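Local structure of putative phosphohistidine phosphatase, SixA (Nakamurella multipartita, 4HBZ) at residues 69-74 with 117-121; 150-156 with 178-184. The protein probably acts as a phosphatase of the histidine phosphatase superfamily, removing phosphate from phosphohistidine. One frame throughout, in Å; residues are numbered along the deposited sequence.

How the contacts relate
Going along the chain from the N terminus, contact 1 comes first. Residues 69-74, where strand 65-69 hands over to helix 72-81, meet 117-121, the end of the parallel neighbour strand 114-119, closing a 42-residue excursion that contains edge strand 86-90 and helix 98-106. Contact 2 opens only after contact 1 has closed, so the two stand in series and neither nests nor crosses. It lays the loop 150-156 against 178-184, on the other outermost strand, and closes a shorter excursion of 21 residues that includes strand 159-164. The centres lie about 16 Å apart and the contacts do not touch, but both reach the same mixed sheet.

Contact 1: residues 69-74 with 117-121; sequences STAART and VVGHA
S69 and H120 meet through their polar ends: S69 OG lies 2.9 Å from H120 NE2, in the plane of the imidazole and at its edge, in a hydrogen bond whose direction is open. The same hydroxyl accepts from A71 N at 3.3 Å, an ST turn, so one oxygen serves both the ring and the backbone amide at the N-cap of helix 72-81. A chi1 of 171° sets OG anti to its own N, on the side where it reaches both of these partners. That N is used separately, donating almost straight to V118 O at 3.0 Å, a bond that ties S69 to strand 114-119 close to H120.

Around H120 the packing is close. T74 CG2 sits over one face, 4.1 Å from the ring centroid, as a CH-pi contact, while A71 CB comes to the edge beside CE1. R73 also arrives at that edge, but the two planes stand 81° apart, so H120 CE1 lies over one face of the guanidinium, toward its rim, 3.7 Å from R73 NE. The far end of R73 is occupied by a salt bridge from NH2 to D36. T74 CB also rests on V118 CG1 at 4.0 Å.

With an alanine in place of H120, S69 OG is likely to lose its ring partner and a gap to open against the T74 methyl and the R73 guanidinium. H27 meets the H120 ring from outside the two segments and is touched by R73, and this gathering of two histidines with an arginine is consistent with the phosphate pocket of the histidine phosphatase fold.

Contact 2: residues 150-156 with 178-184; sequences ELRHFAA and LQLVQHP
The outermost strand 177-182 is overlaid here by the loop between helix 123-138 and strand 159-164, with L178 and V181 directed toward E150, L151 and F154. V181 is the hub. Its chi1 of -179° puts CG1 anti to the backbone N and leaves CG2 beside that N, so the two methyls part company: CG2 touches both E150 CB and L151 CD2, 3.9 Å from each and on directions about at right angles, and CG1 approaches the F154 ring obliquely, 4.4 Å from CE2. L178 adds its CD2 against the bent chain of E150, 3.7 Å from E150 OE1, the two side chains running antiparallel past one another. The L151 side chain lies roughly perpendicular to that of V181 and also meets W129 of helix 123-138 and A160 of strand 159-164.

A classic beta bulge explains how L178 and V181 come to share a side of the strand. Q179 and L180 both pair with V161 of strand 159-164, and both point away from the loop, leaving the two apolar residues that flank them turned toward it.

Beyond the strand end the contact becomes more polar. H183 CE1 faces H153 O at 3.3 Å, the oxygen lying near the plane of the imidazole at its edge. On the same ring, NE2 donates weakly to a water 2.8 Å away, and this water in turn donates to E150 O, bridging the two segments where no direct hydrogen bond links them. Last in line, P184 CG reaches A156 O at 3.3 Å and also brushes A155 CB, while F154 O, two residues before A156, accepts from R26 NH1.

Contact 1: residues 69-74 with 117-121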
loop_
_atom_site.group_PDB
_atom_site.type_symbol
_atom_site.label_atom_id
_atom_site.label_comp_id
_atom_site.label_asym_id
_atom_site.label_seq_id
_atom_site.Cartn_x
_atom_site.Cartn_y
_atom_site.Cartn_z
ATOM N N SER A 69 -5.671 5.978 -5.482
ATOM C CA SER A 69 -6.665 5.882 -6.549
ATOM C C SER A 69 -7.718 6.987 -6.431
ATOM O O SER A 69 -8.126 7.383 -5.344
ATOM C CB SER A 69 -7.355 4.527 -6.466
ATOM O OG SER A 69 -8.451 4.458 -7.325
ATOM N N THR A 70 -8.186 7.456 -7.577
ATOM C CA THR A 70 -9.183 8.513 -7.645
ATOM C C THR A 70 -10.599 8.045 -7.276
ATOM O O THR A 70 -11.489 8.866 -7.085
ATOM C CB THR A 70 -9.208 9.133 -9.027
ATOM O OG1 THR A 70 -9.317 8.070 -9.992
ATOM C CG2 THR A 70 -7.921 9.978 -9.259
ATOM N N ALA A 71 -10.814 6.737 -7.137
ATOM C CA ALA A 71 -12.146 6.228 -6.796
ATOM C C ALA A 71 -12.602 6.838 -5.453
ATOM O O ALA A 71 -11.772 7.062 -4.535
ATOM C CB ALA A 71 -12.163 4.731 -6.703
ATOM N N ALA A 72 -13.896 7.035 -5.309
ATOM C CA ALA A 72 -14.455 7.522 -4.018
ATOM C C ALA A 72 -13.992 6.628 -2.848
ATOM O O ALA A 72 -13.629 7.107 -1.797
ATOM C CB ALA A 72 -15.958 7.624 -4.063
ATOM N N ARG A 73 -14.001 5.319 -3.031
ATOM C CA ARG A 73 -13.747 4.428 -1.919
ATOM C C ARG A 73 -12.333 4.458 -1.412
ATOM O O ARG A 73 -12.075 4.285 -0.211
ATOM C CB ARG A 73 -14.193 2.994 -2.246
ATOM C CG ARG A 73 -13.509 2.333 -3.462
ATOM C CD ARG A 73 -14.306 1.098 -3.863
ATOM N NE ARG A 73 -13.826 0.389 -5.053
ATOM C CZ ARG A 73 -14.246 0.633 -6.307
ATOM N NH1 ARG A 73 -14.987 1.712 -6.618
ATOM N NH2 ARG A 73 -13.906 -0.190 -7.280
ATOM N N THR A 74 -11.376 4.674 -2.312
ATOM C CA THR A 74 -9.984 4.857 -1.944
ATOM C C THR A 74 -9.759 6.256 -1.313
ATOM O O THR A 74 -9.115 6.395 -0.292
ATOM C CB THR A 74 -9.067 4.611 -3.171
ATOM O OG1 THR A 74 -9.677 5.211 -4.315
ATOM C CG2 THR A 74 -8.938 3.112 -3.449
ATOM N N VAL A 117 0.309 3.798 -0.180
ATOM C CA VAL A 117 -0.429 3.581 -1.420
ATOM C C VAL A 117 -1.815 3.087 -1.070
ATOM O O VAL A 117 -1.920 2.113 -0.349
ATOM C CB VAL A 117 0.264 2.564 -2.334
ATOM C CG1 VAL A 117 -0.505 2.310 -3.635
ATOM C CG2 VAL A 117 1.714 2.991 -2.638
ATOM N N VAL A 118 -2.884 3.735 -1.554
ATOM C CA VAL A 118 -4.245 3.291 -1.311
ATOM C C VAL A 118 -4.858 2.934 -2.661
ATOM O O VAL A 118 -5.064 3.779 -3.530
ATOM C CB VAL A 118 -5.065 4.381 -0.586
ATOM C CG1 VAL A 118 -6.435 3.819 -0.212
ATOM C CG2 VAL A 118 -4.339 4.884 0.696
ATOM N N GLY A 119 -5.062 1.648 -2.840
ATOM C CA GLY A 119 -5.581 1.172 -4.104
ATOM C C GLY A 119 -6.512 -0.010 -3.991
ATOM O O GLY A 119 -7.236 -0.179 -3.017
ATOM N N HIS A 120 -6.501 -0.847 -5.041
ATOM C CA HIS A 120 -7.475 -1.902 -5.216
ATOM C C HIS A 120 -6.799 -3.272 -5.332
ATOM O O HIS A 120 -5.676 -3.372 -5.863
ATOM C CB HIS A 120 -8.242 -1.690 -6.553
ATOM C CG HIS A 120 -8.888 -0.340 -6.678
ATOM N ND1 HIS A 120 -10.199 -0.133 -6.314
ATOM C CD2 HIS A 120 -8.386 0.878 -7.014
ATOM C CE1 HIS A 120 -10.489 1.161 -6.456
ATOM N NE2 HIS A 120 -9.414 1.786 -6.895
ATOM N N ALA A 121 -7.463 -4.315 -4.880
ATOM C CA ALA A 121 -7.117 -5.658 -5.238
ATOM C C ALA A 121 -7.584 -5.962 -6.645
ATOM O O ALA A 121 -8.551 -5.389 -7.081
ATOM C CB ALA A 121 -7.710 -6.642 -4.282
#

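Contact 2: residues 150-156 with 178-184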
loop_
_atom_site.group_PDB
_atom_site.type_symbol
_atom_site.label_atom_id
_atom_site.label_comp_id
_atom_site.label_asym_id
_atom_site.label_seq_id
_atom_site.Cartn_x
_atom_site.Cartn_y
_atom_site.Cartn_z
ATOM N N GLU A 150 2.057 -14.463 3.660
ATOM C CA GLU A 150 1.102 -13.682 4.479
ATOM C C GLU A 150 0.155 -12.847 3.655
ATOM O O GLU A 150 -0.925 -12.441 4.145
ATOM C CB GLU A 150 1.815 -12.723 5.437
ATOM C CG GLU A 150 2.706 -13.413 6.410
ATOM C CD GLU A 150 4.125 -13.527 5.898
ATOM O OE1 GLU A 150 4.415 -13.694 4.650
ATOM O OE2 GLU A 150 4.967 -13.463 6.822
ATOM N N LEU A 151 0.502 -12.560 2.398
ATOM C CA LEU A 151 -0.352 -11.770 1.528
ATOM C C LEU A 151 -1.498 -12.522 0.913
ATOM O O LEU A 151 -2.321 -11.953 0.167
ATOM C CB LEU A 151 0.512 -11.111 0.419
ATOM C CG LEU A 151 1.638 -10.217 0.926
ATOM C CD1 LEU A 151 2.652 -9.967 -0.187
ATOM C CD2 LEU A 151 1.121 -8.900 1.433
ATOM N N ARG A 152 -1.616 -13.820 1.231
ATOM C CA ARG A 152 -2.624 -14.635 0.631
ATOM C C ARG A 152 -4.035 -14.242 1.051
ATOM O O ARG A 152 -5.002 -14.523 0.327
ATOM C CB ARG A 152 -2.356 -16.100 0.972
ATOM C CG ARG A 152 -2.553 -16.497 2.451
ATOM C CD ARG A 152 -2.072 -17.901 2.680
ATOM N NE ARG A 152 -2.253 -18.394 4.045
ATOM C CZ ARG A 152 -1.442 -18.125 5.061
ATOM N NH1 ARG A 152 -0.349 -17.370 4.911
ATOM N NH2 ARG A 152 -1.704 -18.642 6.258
ATOM N N HIS A 153 -4.154 -13.624 2.220
ATOM C CA HIS A 153 -5.402 -13.016 2.668
ATOM C C HIS A 153 -5.225 -11.525 2.663
ATOM O O HIS A 153 -4.269 -10.999 3.255
ATOM C CB HIS A 153 -5.734 -13.502 4.059
ATOM C CG HIS A 153 -6.083 -14.950 4.085
ATOM N ND1 HIS A 153 -5.338 -15.870 4.780
ATOM C CD2 HIS A 153 -7.038 -15.661 3.424
ATOM C CE1 HIS A 153 -5.819 -17.081 4.558
ATOM N NE2 HIS A 153 -6.839 -16.988 3.728
ATOM N N PHE A 154 -6.084 -10.844 1.916
ATOM C CA PHE A 154 -5.915 -9.413 1.738
ATOM C C PHE A 154 -7.264 -8.781 1.483
ATOM O O PHE A 154 -7.526 -8.157 0.439
ATOM C CB PHE A 154 -4.851 -9.127 0.631
ATOM C CG PHE A 154 -4.036 -7.873 0.865
ATOM C CD1 PHE A 154 -4.569 -6.623 0.643
ATOM C CD2 PHE A 154 -2.763 -7.947 1.363
ATOM C CE1 PHE A 154 -3.852 -5.468 0.879
ATOM C CE2 PHE A 154 -2.042 -6.804 1.581
ATOM C CZ PHE A 154 -2.583 -5.556 1.338
ATOM N N ALA A 155 -8.140 -8.870 2.498
ATOM C CA ALA A 155 -9.497 -8.331 2.392
ATOM C C ALA A 155 -9.498 -6.820 2.359
ATOM O O ALA A 155 -8.527 -6.188 2.727
ATOM C CB ALA A 155 -10.275 -8.778 3.626
ATOM N N ALA A 156 -10.600 -6.230 1.947
ATOM C CA ALA A 156 -10.758 -4.801 1.917
ATOM C C ALA A 156 -10.380 -4.196 3.275
ATOM O O ALA A 156 -10.896 -4.599 4.322
ATOM C CB ALA A 156 -12.209 -4.450 1.588
ATOM N N LEU A 178 8.904 -7.801 3.570
ATOM C CA LEU A 178 7.626 -7.665 4.249
ATOM C C LEU A 178 7.846 -7.668 5.743
ATOM O O LEU A 178 8.436 -8.651 6.288
ATOM C CB LEU A 178 6.725 -8.809 3.842
ATOM C CG LEU A 178 5.327 -8.853 4.446
ATOM C CD1 LEU A 178 4.503 -7.616 4.063
ATOM C CD2 LEU A 178 4.616 -10.075 3.925
ATOM N N GLN A 179 7.348 -6.633 6.413
ATOM C CA GLN A 179 7.431 -6.500 7.872
ATOM C C GLN A 179 6.190 -7.058 8.571
ATOM O O GLN A 179 6.312 -7.736 9.606
ATOM C CB GLN A 179 7.684 -5.037 8.296
ATOM C CG GLN A 179 8.932 -4.396 7.684
ATOM C CD GLN A 179 10.157 -5.248 7.889
ATOM O OE1 GLN A 179 10.539 -5.520 9.033
ATOM N NE2 GLN A 179 10.758 -5.721 6.801
ATOM N N LEU A 180 5.034 -6.712 8.033
ATOM C CA LEU A 180 3.770 -7.116 8.616
ATOM C C LEU A 180 2.629 -6.921 7.667
ATOM O O LEU A 180 2.669 -6.070 6.773
ATOM C CB LEU A 180 3.515 -6.416 9.932
ATOM C CG LEU A 180 3.431 -4.950 9.957
ATOM C CD1 LEU A 180 1.945 -4.574 10.062
ATOM C CD2 LEU A 180 4.161 -4.385 11.176
ATOM N N VAL A 181 1.566 -7.697 7.912
ATOM C CA VAL A 181 0.291 -7.511 7.257
ATOM C C VAL A 181 -0.721 -7.313 8.385
ATOM O O VAL A 181 -0.829 -8.176 9.278
ATOM C CB VAL A 181 -0.089 -8.665 6.315
ATOM C CG1 VAL A 181 -1.440 -8.393 5.634
ATOM C CG2 VAL A 181 1.015 -8.944 5.303
ATOM N N GLN A 182 -1.408 -6.163 8.361
ATOM C CA GLN A 182 -2.466 -5.826 9.327
ATOM C C GLN A 182 -3.805 -5.974 8.664
ATOM O O GLN A 182 -4.139 -5.283 7.708
ATOM C CB GLN A 182 -2.299 -4.394 9.826
ATOM C CG GLN A 182 -1.165 -4.253 10.823
ATOM C CD GLN A 182 -1.418 -4.967 12.128
ATOM O OE1 GLN A 182 -0.521 -5.652 12.634
ATOM N NE2 GLN A 182 -2.624 -4.847 12.679
ATOM N N HIS A 183 -4.592 -6.895 9.190
ATOM C CA HIS A 183 -5.895 -7.206 8.666
ATOM C C HIS A 183 -6.995 -6.363 9.314
ATOM O O HIS A 183 -6.847 -5.854 10.421
ATOM C CB HIS A 183 -6.161 -8.722 8.863
ATOM C CG HIS A 183 -5.133 -9.574 8.194
ATOM N ND1 HIS A 183 -5.288 -10.020 6.897
ATOM C CD2 HIS A 183 -3.897 -9.941 8.567
ATOM C CE1 HIS A 183 -4.223 -10.687 6.537
ATOM N NE2 HIS A 183 -3.344 -10.637 7.508
ATOM N N PRO A 184 -8.124 -6.194 8.626
ATOM C CA PRO A 184 -9.147 -5.294 9.124
ATOM C C PRO A 184 -9.773 -5.850 10.395
ATOM O O PRO A 184 -9.741 -7.066 10.645
ATOM C CB PRO A 184 -10.192 -5.235 8.028
ATOM C CG PRO A 184 -9.756 -6.181 6.988
ATOM C CD PRO A 184 -8.445 -6.718 7.296
HETATM O O HOH W 1 -2.026 -12.922 6.470
#